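Local coordinates for coronin (Toxoplasma gondii, PDB 4OZU), which probably binds actin filaments and contributes to parasite invasion and egress; this chain is its WD40 domain, at residues 246-251 with 256-261; 210-213 with 218-221; 61-66 with 332-337; 43-48 with 90-95. One frame throughout, in Å; residues are numbered along the deposited sequence.

In the fold
The seven sheets of this chain fit the blades of a WD40 propeller. Interactions 1 and 2 lie together, their centres 10 Å apart. They touch where E246 OE2 meets H213 ND1 at 2.9 Å, a probable hydrogen bond, and where W250 packs on C212. The side chain of H261 is about 3 Å from a bound Tris molecule, probably from the crystallisation liquor. The side chain of H213 is about 4 Å from a bound Tris. Interactions 3 and 4 form a second pair, 12 Å between centres, on the opposite side of the chain's centre. Their strands 58-62 and 45-49 are sheet neighbours, with L61 O to I46 N at 2.7 Å. The nearest atoms of interactions 2 and 3 are about 14 Å apart.

Interaction 1 of 4, residues 246-251 with 256-261; sequences EMAIWD and DKPVYH
H261, Y260 and I249 carry most of this hairpin contact, which joins strands 245-251 and 260-265 of one propeller blade. H261 NE2 donates to E246 OE2 at 3.0 Å, with an N-H...O angle of 158°. The oxygen lies in the imidazole plane. The ring, in turn, meets the carboxylate from above, and the two planes are nearly perpendicular (88°). The carbonyl oxygen M247 O sits 3.4 Å above one face of the H261 ring, toward its rim.

I249 is the pivot of the backbone pairing. Its N donates to Y260 O at 2.9 Å. Its O takes V259 N at 2.7 Å and, weakly, Y260 N, so V259 and Y260 both face I249 in a classic beta bulge. Y260 lies on the same sheet face as I249, its CB 4.1 Å from I249 CB.

Past the bulge, P258 CG makes a CH-pi contact over the six-membered ring of W250, 4.0 Å from its centroid. W250 NE1 binds T236. E246 OE2 also accepts H213 ND1, so two imidazoles grip one oxygen, which would probably favour a charged glutamate.

Interaction 2 of 4, residues 210-213 with 218-221; sequences VACH and ACKC
C212 meets C219 sulfur to sulfur. C212 SG and C219 SG are 3.7 Å apart, far too long for a disulfide, so this is van der Waals packing. C212 SG sits between its own backbone N and carbonyl carbon (chi1 59°), a rotation that turns it inward to the other segment. There it also lies 3.8 Å from C219 CB. C219 has two conformers; the sulfur contacts are those of one and are less certain for it.

H213 follows. Its CB is 3.8 Å from C219 SG, and CD2 is 3.9 Å from the same sulfur. C219 SG approaches the imidazole at its edge, 74° off the ring normal and 4.9 Å from the centroid. The ring nitrogens point to other partners, NE2 to T236. The chain W250-T236-H213-E246 resembles the Trp-Ser/Thr-His-Asp tetrad of WD40 blades, with E246 accepting from the histidine in the role of the aspartate.

C212 and H213 begin the crossing from strand 205-211, at the edge of one sheet, to strand 220-223, at the edge of the next. C212 packs on W250 and H213 on A248, both in strand 245-251. C219 O bonds T190 of the preceding blade.

Interaction 3 of 4, residues 61-66 with 332-337; sequences LRLADI and IGRMLK
The seam between two blades of the WD40 propeller is bridged here by L63, which reaches R334 and L336. Strand 331-339 belongs to the sheet in which the N-terminal strand 16-25 pairs with the C-terminal strand 343-350, the Velcro closure of such propellers. L63 follows strand 58-62 of the next blade.

One methyl does the touching. L63 CD1 lies 4.3 Å from L336 CD1, an apolar contact. The same methyl is 4.1 Å from R334 NH1 and meets the guanidinium obliquely. L63 and R334 come from opposite directions. With CG of L63 anti to the backbone N (chi1 -175°), the side chain extends out of its turn to the strand. R334 starts extended too, but bends at chi3 (-48°), and its NE forms a salt bridge with E331. I46 touches both L63 and L336, and W20 of strand 16-25 lies on R334.

L63 is held in a type I turn from R62 to D65, with D65 N bonded to R62 O at 3.0 Å. L63 O also accepts the hydroxyl of Y24. The turn has a side-chain bridge as well: R62 NH1 donates to D65 OD2 at 3.0 Å and 155°, in the guanidinium plane but from above the carboxylate plane.

Interaction 4 of 4, residues 43-48 with 90-95; sequences TEYIAA and FYRDIL. With ACT (acetate ion), chain C.
R92 lays its aliphatic chain against E44 and T43. Its CD is 3.4 Å from E44 CB and 3.5 Å from T43 OG1. The arginine chain bends at chi2 and chi3 (131° and 88°), which folds its middle across E44. E44 OE1 is 4.3 Å from R92 NE, well out of the guanidinium plane. The two groups attract only through their charges, at a distance beyond a salt bridge. One carbon beyond CB, E44 CG lies over the centre of the Y45 ring. R92 O meets that same ring in its plane, at the edge, 3.6 Å from Y45 CE2.

An acetate ion, probably from the crystallisation liquor, fits beside T43 and R92. T43 N donates to acetate OXT at 3.1 Å and 160°. T43 OG1 is 2.9 Å from acetate O and also near OXT, and which of them takes its proton is not settled. Acetate O lies at the edge of the R92 guanidinium, near its plane, but 3.8 Å from R92 NH1, so no bond is claimed.

The segments run into strands 45-49 and 94-99 of adjacent blades of the WD40 propeller. Further out, E44 OE2 is in a salt bridge with R62. N42 links the two segments: its OD1 accepts E44 N and Y45 N, while its ND2 donates to R92 O. R92 sits within a type I turn from Y91 to I94.

Interaction 1 of 4, residues 246-251 with 256-261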
loop_
_atom_site.group_PDB
_atom_site.type_symbol
_atom_site.label_atom_id
_atom_site.label_comp_id
_atom_site.label_asym_id
_atom_site.label_seq_id
_atom_site.Cartn_x
_atom_site.Cartn_y
_atom_site.Cartn_z
ATOM N N GLU A 246 16.366 10.046 3.249
ATOM C CA GLU A 246 16.923 9.067 4.165
ATOM C C GLU A 246 15.838 8.138 4.687
ATOM O O GLU A 246 14.656 8.332 4.416
ATOM C CB GLU A 246 17.616 9.767 5.330
ATOM C CG GLU A 246 16.709 10.728 6.069
ATOM C CD GLU A 246 17.409 11.435 7.209
ATOM O OE1 GLU A 246 18.600 11.779 7.055
ATOM O OE2 GLU A 246 16.770 11.633 8.263
ATOM N N MET A 247 16.242 7.138 5.455
ATOM C CA MET A 247 15.301 6.159 5.970
ATOM C C MET A 247 15.715 5.690 7.349
ATOM O O MET A 247 16.866 5.856 7.754
ATOM C CB MET A 247 15.206 4.961 5.031
ATOM C CG MET A 247 16.533 4.274 4.815
ATOM S SD MET A 247 16.460 2.981 3.564
ATOM C CE MET A 247 18.200 2.589 3.392
ATOM N N ALA A 248 14.766 5.093 8.056
ATOM C CA ALA A 248 15.017 4.592 9.394
ATOM C C ALA A 248 14.151 3.384 9.694
ATOM O O ALA A 248 13.036 3.261 9.183
ATOM C CB ALA A 248 14.778 5.676 10.424
ATOM N N ILE A 249 14.704 2.489 10.510
ATOM C CA ILE A 249 13.975 1.363 11.082
ATOM C C ILE A 249 13.774 1.644 12.567
ATOM O O ILE A 249 14.714 2.044 13.256
ATOM C CB ILE A 249 14.729 0.030 10.891
ATOM C CG1 ILE A 249 14.798 -0.329 9.404
ATOM C CG2 ILE A 249 14.054 -1.097 11.694
ATOM C CD1 ILE A 249 15.624 -1.564 9.099
ATOM N N TRP A 250 12.545 1.448 13.034
ATOM C CA TRP A 250 12.170 1.709 14.417
ATOM C C TRP A 250 11.607 0.469 15.059
ATOM O O TRP A 250 10.855 -0.277 14.436
ATOM C CB TRP A 250 11.124 2.818 14.509
ATOM C CG TRP A 250 11.506 4.024 13.763
ATOM C CD1 TRP A 250 11.328 4.254 12.427
ATOM C CD2 TRP A 250 12.152 5.185 14.292
ATOM N NE1 TRP A 250 11.817 5.489 12.096
ATOM C CE2 TRP A 250 12.334 6.079 13.220
ATOM C CE3 TRP A 250 12.596 5.551 15.562
ATOM C CZ2 TRP A 250 12.938 7.320 13.384
ATOM C CZ3 TRP A 250 13.194 6.779 15.724
ATOM C CH2 TRP A 250 13.361 7.653 14.641
ATOM N N ASP A 251 11.963 0.292 16.320
ATOM C CA ASP A 251 11.396 -0.727 17.183
ATOM C C ASP A 251 10.408 -0.040 18.117
ATOM O O ASP A 251 10.805 0.761 18.963
ATOM C CB ASP A 251 12.506 -1.424 17.966
ATOM C CG ASP A 251 11.990 -2.489 18.915
ATOM O OD1 ASP A 251 10.758 -2.675 19.028
ATOM O OD2 ASP A 251 12.835 -3.145 19.557
ATOM N N ASP A 256 12.855 5.248 21.076
ATOM C CA ASP A 256 13.515 6.515 21.385
ATOM C C ASP A 256 14.505 6.925 20.296
ATOM O O ASP A 256 14.833 8.104 20.151
ATOM C CB ASP A 256 14.235 6.420 22.732
ATOM C CG ASP A 256 15.288 5.318 22.761
ATOM O OD1 ASP A 256 15.129 4.310 22.035
ATOM O OD2 ASP A 256 16.275 5.458 23.516
ATOM N N LYS A 257 14.981 5.948 19.540
ATOM C CA LYS A 257 15.972 6.193 18.503
ATOM C C LYS A 257 15.858 5.101 17.464
ATOM O O LYS A 257 15.386 4.007 17.776
ATOM C CB LYS A 257 17.385 6.218 19.091
ATOM C CG LYS A 257 17.824 4.863 19.637
ATOM C CD LYS A 257 19.191 4.890 20.310
ATOM C CE LYS A 257 19.578 3.488 20.768
ATOM N NZ LYS A 257 20.900 3.422 21.463
ATOM N N PRO A 258 16.289 5.383 16.227
ATOM C CA PRO A 258 16.248 4.335 15.205
ATOM C C PRO A 258 17.099 3.136 15.590
ATOM O O PRO A 258 18.113 3.285 16.276
ATOM C CB PRO A 258 16.825 5.020 13.955
ATOM C CG PRO A 258 16.771 6.473 14.228
ATOM C CD PRO A 258 16.856 6.639 15.711
ATOM N N VAL A 259 16.660 1.958 15.164
ATOM C CA VAL A 259 17.477 0.762 15.217
ATOM C C VAL A 259 18.532 0.859 14.123
ATOM O O VAL A 259 19.668 0.406 14.286
ATOM C CB VAL A 259 16.628 -0.508 15.025
ATOM C CG1 VAL A 259 17.520 -1.743 14.895
ATOM C CG2 VAL A 259 15.656 -0.668 16.180
ATOM N N TYR A 260 18.138 1.486 13.019
ATOM C CA TYR A 260 18.986 1.651 11.850
ATOM C C TYR A 260 18.582 2.941 11.129
ATOM O O TYR A 260 17.393 3.269 11.050
ATOM C CB TYR A 260 18.856 0.430 10.927
ATOM C CG TYR A 260 19.603 0.555 9.620
ATOM C CD1 TYR A 260 20.974 0.360 9.557
ATOM C CD2 TYR A 260 18.931 0.872 8.450
ATOM C CE1 TYR A 260 21.656 0.478 8.362
ATOM C CE2 TYR A 260 19.603 0.991 7.250
ATOM C CZ TYR A 260 20.962 0.792 7.210
ATOM O OH TYR A 260 21.619 0.910 6.005
ATOM N N HIS A 261 19.565 3.681 10.633
ATOM C CA HIS A 261 19.309 4.923 9.906
ATOM C C HIS A 261 20.324 5.056 8.784
ATOM O O HIS A 261 21.515 4.800 8.989
ATOM C CB HIS A 261 19.393 6.129 10.849
ATOM C CG HIS A 261 19.090 7.444 10.194
ATOM N ND1 HIS A 261 20.032 8.158 9.485
ATOM C CD2 HIS A 261 17.953 8.179 10.156
ATOM C CE1 HIS A 261 19.487 9.273 9.028
ATOM N NE2 HIS A 261 18.225 9.310 9.423
HETATM O O HOH W 1 13.357 2.301 17.632
#

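Interaction 2 of 4, residues 210-213 with 218-221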
loop_
_atom_site.group_PDB
_atom_site.type_symbol
_atom_site.label_atom_id
_atom_site.label_comp_id
_atom_site.label_asym_id
_atom_site.label_seq_id
_atom_site.Cartn_x
_atom_site.Cartn_y
_atom_site.Cartn_z
ATOM N N VAL A 210 7.610 9.627 18.106
ATOM C CA VAL A 210 9.002 10.047 18.011
ATOM C C VAL A 210 9.218 10.912 16.775
ATOM O O VAL A 210 8.574 10.715 15.747
ATOM C CB VAL A 210 9.960 8.825 17.966
ATOM C CG1 VAL A 210 9.810 8.053 16.657
ATOM C CG2 VAL A 210 11.407 9.261 18.181
ATOM N N ALA A 211 10.122 11.876 16.890
ATOM C CA ALA A 211 10.550 12.660 15.744
ATOM C C ALA A 211 11.356 11.741 14.835
ATOM O O ALA A 211 12.431 11.288 15.223
ATOM C CB ALA A 211 11.377 13.857 16.192
ATOM N N CYS A 212 10.846 11.446 13.642
ATOM C CA CYS A 212 11.470 10.409 12.820
ATOM C C CYS A 212 12.486 10.951 11.817
ATOM O O CYS A 212 13.467 10.268 11.528
ATOM C CB CYS A 212 10.400 9.587 12.096
ATOM S SG CYS A 212 9.306 10.503 10.995
ATOM N N HIS A 213 12.264 12.163 11.297
ATOM C CA HIS A 213 13.226 12.816 10.411
ATOM C C HIS A 213 13.188 14.330 10.612
ATOM O O HIS A 213 12.152 14.882 10.968
ATOM C CB HIS A 213 12.943 12.436 8.954
ATOM C CG HIS A 213 13.030 10.963 8.702
ATOM N ND1 HIS A 213 14.226 10.322 8.457
ATOM C CD2 HIS A 213 12.076 10.005 8.680
ATOM C CE1 HIS A 213 14.004 9.030 8.293
ATOM N NE2 HIS A 213 12.705 8.812 8.420
ATOM N N ALA A 218 7.832 15.682 3.450
ATOM C CA ALA A 218 6.954 14.664 4.019
ATOM C C ALA A 218 7.634 13.337 4.336
ATOM O O ALA A 218 8.336 12.765 3.491
ATOM C CB ALA A 218 5.785 14.411 3.073
ATOM N N CYS A 219 7.402 12.861 5.561
ATOM C CA CYS A 219 7.799 11.520 5.983
ATOM C C CYS A 219 6.696 10.520 5.653
ATOM O O CYS A 219 5.514 10.869 5.662
ATOM C CB CYS A 219 8.093 11.488 7.485
ATOM S SG CYS A 219 9.315 12.690 8.024
ATOM N N LYS A 220 7.084 9.283 5.348
ATOM C CA LYS A 220 6.123 8.234 5.025
ATOM C C LYS A 220 6.534 6.992 5.788
ATOM O O LYS A 220 7.716 6.791 6.030
ATOM C CB LYS A 220 6.096 7.953 3.518
ATOM C CG LYS A 220 5.757 9.150 2.642
ATOM C CD LYS A 220 4.262 9.424 2.611
ATOM C CE LYS A 220 3.950 10.662 1.787
ATOM N NZ LYS A 220 2.484 10.934 1.659
ATOM N N CYS A 221 5.575 6.153 6.163
ATOM C CA CYS A 221 5.910 4.941 6.891
ATOM C C CYS A 221 5.210 3.714 6.337
ATOM O O CYS A 221 4.268 3.807 5.558
ATOM C CB CYS A 221 5.571 5.082 8.377
ATOM S SG CYS A 221 3.793 4.961 8.773
#

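Interaction 3 of 4, residues 61-66 with 332-337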
loop_
_atom_site.group_PDB
_atom_site.type_symbol
_atom_site.label_atom_id
_atom_site.label_comp_id
_atom_site.label_asym_id
_atom_site.label_seq_id
_atom_site.Cartn_x
_atom_site.Cartn_y
_atom_site.Cartn_z
ATOM N N LEU A 61 -9.938 -1.742 -14.237
ATOM C CA LEU A 61 -9.433 -2.604 -15.300
ATOM C C LEU A 61 -9.240 -4.008 -14.766
ATOM O O LEU A 61 -8.988 -4.187 -13.575
ATOM C CB LEU A 61 -8.097 -2.088 -15.839
ATOM C CG LEU A 61 -8.041 -0.773 -16.615
ATOM C CD1 LEU A 61 -8.336 0.425 -15.730
ATOM C CD2 LEU A 61 -6.668 -0.638 -17.252
ATOM N N ARG A 62 -9.341 -5.003 -15.636
ATOM C CA ARG A 62 -8.942 -6.351 -15.257
ATOM C C ARG A 62 -7.441 -6.503 -15.469
ATOM O O ARG A 62 -6.916 -6.176 -16.531
ATOM C CB ARG A 62 -9.715 -7.400 -16.055
ATOM C CG ARG A 62 -11.200 -7.435 -15.713
ATOM C CD ARG A 62 -11.899 -8.676 -16.256
ATOM N NE ARG A 62 -11.356 -9.904 -15.674
ATOM C CZ ARG A 62 -10.540 -10.753 -16.299
ATOM N NH1 ARG A 62 -10.157 -10.539 -17.554
ATOM N NH2 ARG A 62 -10.108 -11.834 -15.663
ATOM N N LEU A 63 -6.758 -6.992 -14.435
ATOM C CA LEU A 63 -5.316 -7.198 -14.465
ATOM C C LEU A 63 -4.889 -8.034 -15.674
ATOM O O LEU A 63 -3.866 -7.763 -16.301
ATOM C CB LEU A 63 -4.870 -7.869 -13.160
ATOM C CG LEU A 63 -3.381 -8.080 -12.907
ATOM C CD1 LEU A 63 -2.651 -6.764 -12.822
ATOM C CD2 LEU A 63 -3.191 -8.875 -11.628
ATOM N N ALA A 64 -5.699 -9.031 -16.016
ATOM C CA ALA A 64 -5.366 -9.959 -17.087
ATOM C C ALA A 64 -5.537 -9.353 -18.481
ATOM O O ALA A 64 -4.900 -9.798 -19.441
ATOM C CB ALA A 64 -6.215 -11.211 -16.961
ATOM N N ASP A 65 -6.392 -8.343 -18.596
ATOM C CA ASP A 65 -6.736 -7.789 -19.903
ATOM C C ASP A 65 -5.795 -6.656 -20.293
ATOM O O ASP A 65 -6.199 -5.497 -20.406
ATOM C CB ASP A 65 -8.187 -7.302 -19.906
ATOM C CG ASP A 65 -9.186 -8.446 -19.796
ATOM O OD1 ASP A 65 -8.827 -9.593 -20.148
ATOM O OD2 ASP A 65 -10.332 -8.195 -19.362
ATOM N N ILE A 66 -4.532 -7.009 -20.498
ATOM C CA ILE A 66 -3.520 -6.034 -20.864
ATOM C C ILE A 66 -3.647 -5.702 -22.350
ATOM O O ILE A 66 -4.172 -6.499 -23.135
ATOM C CB ILE A 66 -2.102 -6.556 -20.536
ATOM C CG1 ILE A 66 -1.079 -5.417 -20.609
ATOM C CG2 ILE A 66 -1.723 -7.713 -21.457
ATOM C CD1 ILE A 66 0.155 -5.647 -19.747
ATOM N N ILE A 332 8.608 -12.133 -7.994
ATOM C CA ILE A 332 8.232 -12.037 -6.582
ATOM C C ILE A 332 7.398 -10.788 -6.288
ATOM O O ILE A 332 6.682 -10.733 -5.289
ATOM C CB ILE A 332 9.465 -12.065 -5.654
ATOM C CG1 ILE A 332 10.324 -10.816 -5.814
ATOM C CG2 ILE A 332 10.292 -13.329 -5.913
ATOM C CD1 ILE A 332 11.354 -10.669 -4.722
ATOM N N GLY A 333 7.491 -9.792 -7.159
ATOM C CA GLY A 333 6.672 -8.599 -7.038
ATOM C C GLY A 333 6.450 -7.958 -8.389
ATOM O O GLY A 333 7.180 -8.241 -9.350
ATOM N N ARG A 334 5.431 -7.110 -8.476
ATOM C CA ARG A 334 5.167 -6.380 -9.711
ATOM C C ARG A 334 4.601 -5.004 -9.417
ATOM O O ARG A 334 3.615 -4.860 -8.689
ATOM C CB ARG A 334 4.206 -7.158 -10.616
ATOM C CG ARG A 334 4.124 -6.596 -12.030
ATOM C CD ARG A 334 2.983 -7.220 -12.835
ATOM N NE ARG A 334 2.954 -8.678 -12.735
ATOM C CZ ARG A 334 1.890 -9.425 -13.019
ATOM N NH1 ARG A 334 0.764 -8.861 -13.444
ATOM N NH2 ARG A 334 1.948 -10.742 -12.886
ATOM N N MET A 335 5.255 -3.995 -9.976
ATOM C CA MET A 335 4.769 -2.627 -9.900
ATOM C C MET A 335 3.959 -2.299 -11.144
ATOM O O MET A 335 4.321 -2.695 -12.246
ATOM C CB MET A 335 5.937 -1.653 -9.767
ATOM C CG MET A 335 5.540 -0.189 -9.719
ATOM S SD MET A 335 6.969 0.898 -9.904
ATOM C CE MET A 335 7.897 0.494 -8.432
ATOM N N LEU A 336 2.858 -1.585 -10.950
ATOM C CA LEU A 336 2.130 -0.971 -12.050
ATOM C C LEU A 336 2.456 0.506 -11.985
ATOM O O LEU A 336 2.113 1.181 -11.018
ATOM C CB LEU A 336 0.627 -1.223 -11.938
ATOM C CG LEU A 336 0.248 -2.705 -11.916
ATOM C CD1 LEU A 336 -1.230 -2.900 -11.602
ATOM C CD2 LEU A 336 0.599 -3.345 -13.253
ATOM N N LYS A 337 3.152 0.980 -13.008
ATOM C CA LYS A 337 3.676 2.339 -13.059
ATOM C C LYS A 337 2.885 3.192 -14.048
ATOM O O LYS A 337 2.908 2.910 -15.230
ATOM C CB LYS A 337 5.154 2.294 -13.471
ATOM C CG LYS A 337 5.820 3.647 -13.655
ATOM C CD LYS A 337 7.121 3.499 -14.430
ATOM C CE LYS A 337 7.696 4.851 -14.820
ATOM N NZ LYS A 337 8.579 4.734 -16.013
#

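Interaction 4 of 4, residues 43-48 with 90-95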
loop_
_atom_site.group_PDB
_atom_site.type_symbol
_atom_site.label_atom_id
_atom_site.label_comp_id
_atom_site.label_asym_id
_atom_site.label_seq_id
_atom_site.Cartn_x
_atom_site.Cartn_y
_atom_site.Cartn_z
ATOM N N THR A 43 -6.001 -9.290 -6.889
ATOM C CA THR A 43 -5.588 -10.390 -7.753
ATOM C C THR A 43 -6.293 -10.360 -9.105
ATOM O O THR A 43 -5.897 -11.082 -10.014
ATOM C CB THR A 43 -5.844 -11.758 -7.099
ATOM O OG1 THR A 43 -7.235 -11.898 -6.784
ATOM C CG2 THR A 43 -5.011 -11.906 -5.835
ATOM N N GLU A 44 -7.316 -9.514 -9.238
ATOM C CA GLU A 44 -8.168 -9.506 -10.430
ATOM C C GLU A 44 -8.223 -8.145 -11.119
ATOM O O GLU A 44 -8.252 -8.074 -12.351
ATOM C CB GLU A 44 -9.589 -9.936 -10.052
ATOM C CG GLU A 44 -10.593 -9.995 -11.199
ATOM C CD GLU A 44 -10.490 -11.276 -11.999
ATOM O OE1 GLU A 44 -9.547 -12.060 -11.756
ATOM O OE2 GLU A 44 -11.362 -11.505 -12.866
ATOM N N TYR A 45 -8.240 -7.076 -10.328
ATOM C CA TYR A 45 -8.526 -5.736 -10.845
ATOM C C TYR A 45 -7.427 -4.723 -10.564
ATOM O O TYR A 45 -6.639 -4.869 -9.632
ATOM C CB TYR A 45 -9.832 -5.192 -10.250
ATOM C CG TYR A 45 -11.019 -6.101 -10.419
ATOM C CD1 TYR A 45 -11.492 -6.420 -11.679
ATOM C CD2 TYR A 45 -11.683 -6.625 -9.316
ATOM C CE1 TYR A 45 -12.572 -7.255 -11.847
ATOM C CE2 TYR A 45 -12.773 -7.459 -9.472
ATOM C CZ TYR A 45 -13.209 -7.772 -10.745
ATOM O OH TYR A 45 -14.289 -8.599 -10.935
ATOM N N ILE A 46 -7.412 -3.682 -11.386
ATOM C CA ILE A 46 -6.602 -2.497 -11.165
ATOM C C ILE A 46 -7.551 -1.315 -10.996
ATOM O O ILE A 46 -8.486 -1.170 -11.778
ATOM C CB ILE A 46 -5.648 -2.218 -12.354
ATOM C CG1 ILE A 46 -4.706 -3.403 -12.594
ATOM C CG2 ILE A 46 -4.853 -0.941 -12.123
ATOM C CD1 ILE A 46 -4.016 -3.358 -13.950
ATOM N N ALA A 47 -7.314 -0.479 -9.990
ATOM C CA ALA A 47 -8.065 0.763 -9.836
ATOM C C ALA A 47 -7.154 1.933 -10.169
ATOM O O ALA A 47 -6.039 2.019 -9.656
ATOM C CB ALA A 47 -8.614 0.894 -8.423
ATOM N N ALA A 48 -7.625 2.832 -11.026
ATOM C CA ALA A 48 -6.863 4.025 -11.381
ATOM C C ALA A 48 -7.789 5.235 -11.518
ATOM O O ALA A 48 -8.703 5.220 -12.343
ATOM C CB ALA A 48 -6.092 3.796 -12.675
ATOM N N PHE A 90 -9.358 -9.360 1.463
ATOM C CA PHE A 90 -10.048 -10.647 1.498
ATOM C C PHE A 90 -11.085 -10.846 0.402
ATOM O O PHE A 90 -11.216 -11.936 -0.138
ATOM C CB PHE A 90 -10.717 -10.811 2.853
ATOM C CG PHE A 90 -9.825 -10.446 3.998
ATOM C CD1 PHE A 90 -8.676 -11.178 4.256
ATOM C CD2 PHE A 90 -10.127 -9.369 4.812
ATOM C CE1 PHE A 90 -7.853 -10.837 5.300
ATOM C CE2 PHE A 90 -9.303 -9.033 5.867
ATOM C CZ PHE A 90 -8.169 -9.763 6.106
ATOM N N TYR A 91 -11.818 -9.785 0.089
ATOM C CA TYR A 91 -12.984 -9.874 -0.777
ATOM C C TYR A 91 -12.703 -9.186 -2.100
ATOM O O TYR A 91 -12.489 -7.973 -2.156
ATOM C CB TYR A 91 -14.188 -9.265 -0.065
ATOM C CG TYR A 91 -14.309 -9.805 1.342
ATOM C CD1 TYR A 91 -14.348 -11.172 1.575
ATOM C CD2 TYR A 91 -14.327 -8.958 2.439
ATOM C CE1 TYR A 91 -14.435 -11.675 2.857
ATOM C CE2 TYR A 91 -14.411 -9.455 3.728
ATOM C CZ TYR A 91 -14.466 -10.811 3.930
ATOM O OH TYR A 91 -14.548 -11.307 5.213
ATOM N N ARG A 92 -12.684 -9.995 -3.154
ATOM C CA ARG A 92 -12.223 -9.571 -4.465
ATOM C C ARG A 92 -13.013 -8.412 -5.059
ATOM O O ARG A 92 -12.489 -7.658 -5.882
ATOM C CB ARG A 92 -12.280 -10.747 -5.432
ATOM C CG ARG A 92 -11.666 -10.430 -6.768
ATOM C CD ARG A 92 -10.696 -11.493 -7.197
ATOM N NE ARG A 92 -11.365 -12.558 -7.941
ATOM C CZ ARG A 92 -11.394 -13.839 -7.579
ATOM N NH1 ARG A 92 -10.787 -14.258 -6.474
ATOM N NH2 ARG A 92 -12.033 -14.716 -8.340
ATOM N N ASP A 93 -14.269 -8.285 -4.646
ATOM C CA ASP A 93 -15.179 -7.305 -5.232
ATOM C C ASP A 93 -15.317 -6.043 -4.387
ATOM O O ASP A 93 -16.073 -5.139 -4.745
ATOM C CB ASP A 93 -16.562 -7.935 -5.446
ATOM C CG ASP A 93 -17.122 -8.583 -4.190
ATOM O OD1 ASP A 93 -16.355 -8.828 -3.230
ATOM O OD2 ASP A 93 -18.340 -8.869 -4.171
ATOM N N ILE A 94 -14.584 -5.978 -3.279
ATOM C CA ILE A 94 -14.722 -4.883 -2.324
ATOM C C ILE A 94 -13.505 -3.966 -2.322
ATOM O O ILE A 94 -12.362 -4.414 -2.260
ATOM C CB ILE A 94 -14.943 -5.422 -0.894
ATOM C CG1 ILE A 94 -16.238 -6.239 -0.826
ATOM C CG2 ILE A 94 -14.973 -4.287 0.129
ATOM C CD1 ILE A 94 -17.504 -5.451 -1.130
ATOM N N LEU A 95 -13.758 -2.668 -2.379
ATOM C CA LEU A 95 -12.684 -1.703 -2.245
ATOM C C LEU A 95 -13.192 -0.454 -1.557
ATOM O O LEU A 95 -14.404 -0.246 -1.426
ATOM C CB LEU A 95 -12.089 -1.355 -3.612
ATOM C CG LEU A 95 -13.009 -0.652 -4.614
ATOM C CD1 LEU A 95 -12.177 0.147 -5.593
ATOM C CD2 LEU A 95 -13.883 -1.649 -5.377
HETATM C C ACT C . -8.352 -10.816 -3.785
HETATM O O ACT C . -8.836 -11.786 -4.405
HETATM O OXT ACT C . -7.400 -10.232 -4.340
HETATM C CH3 ACT C . -8.882 -10.386 -2.452
#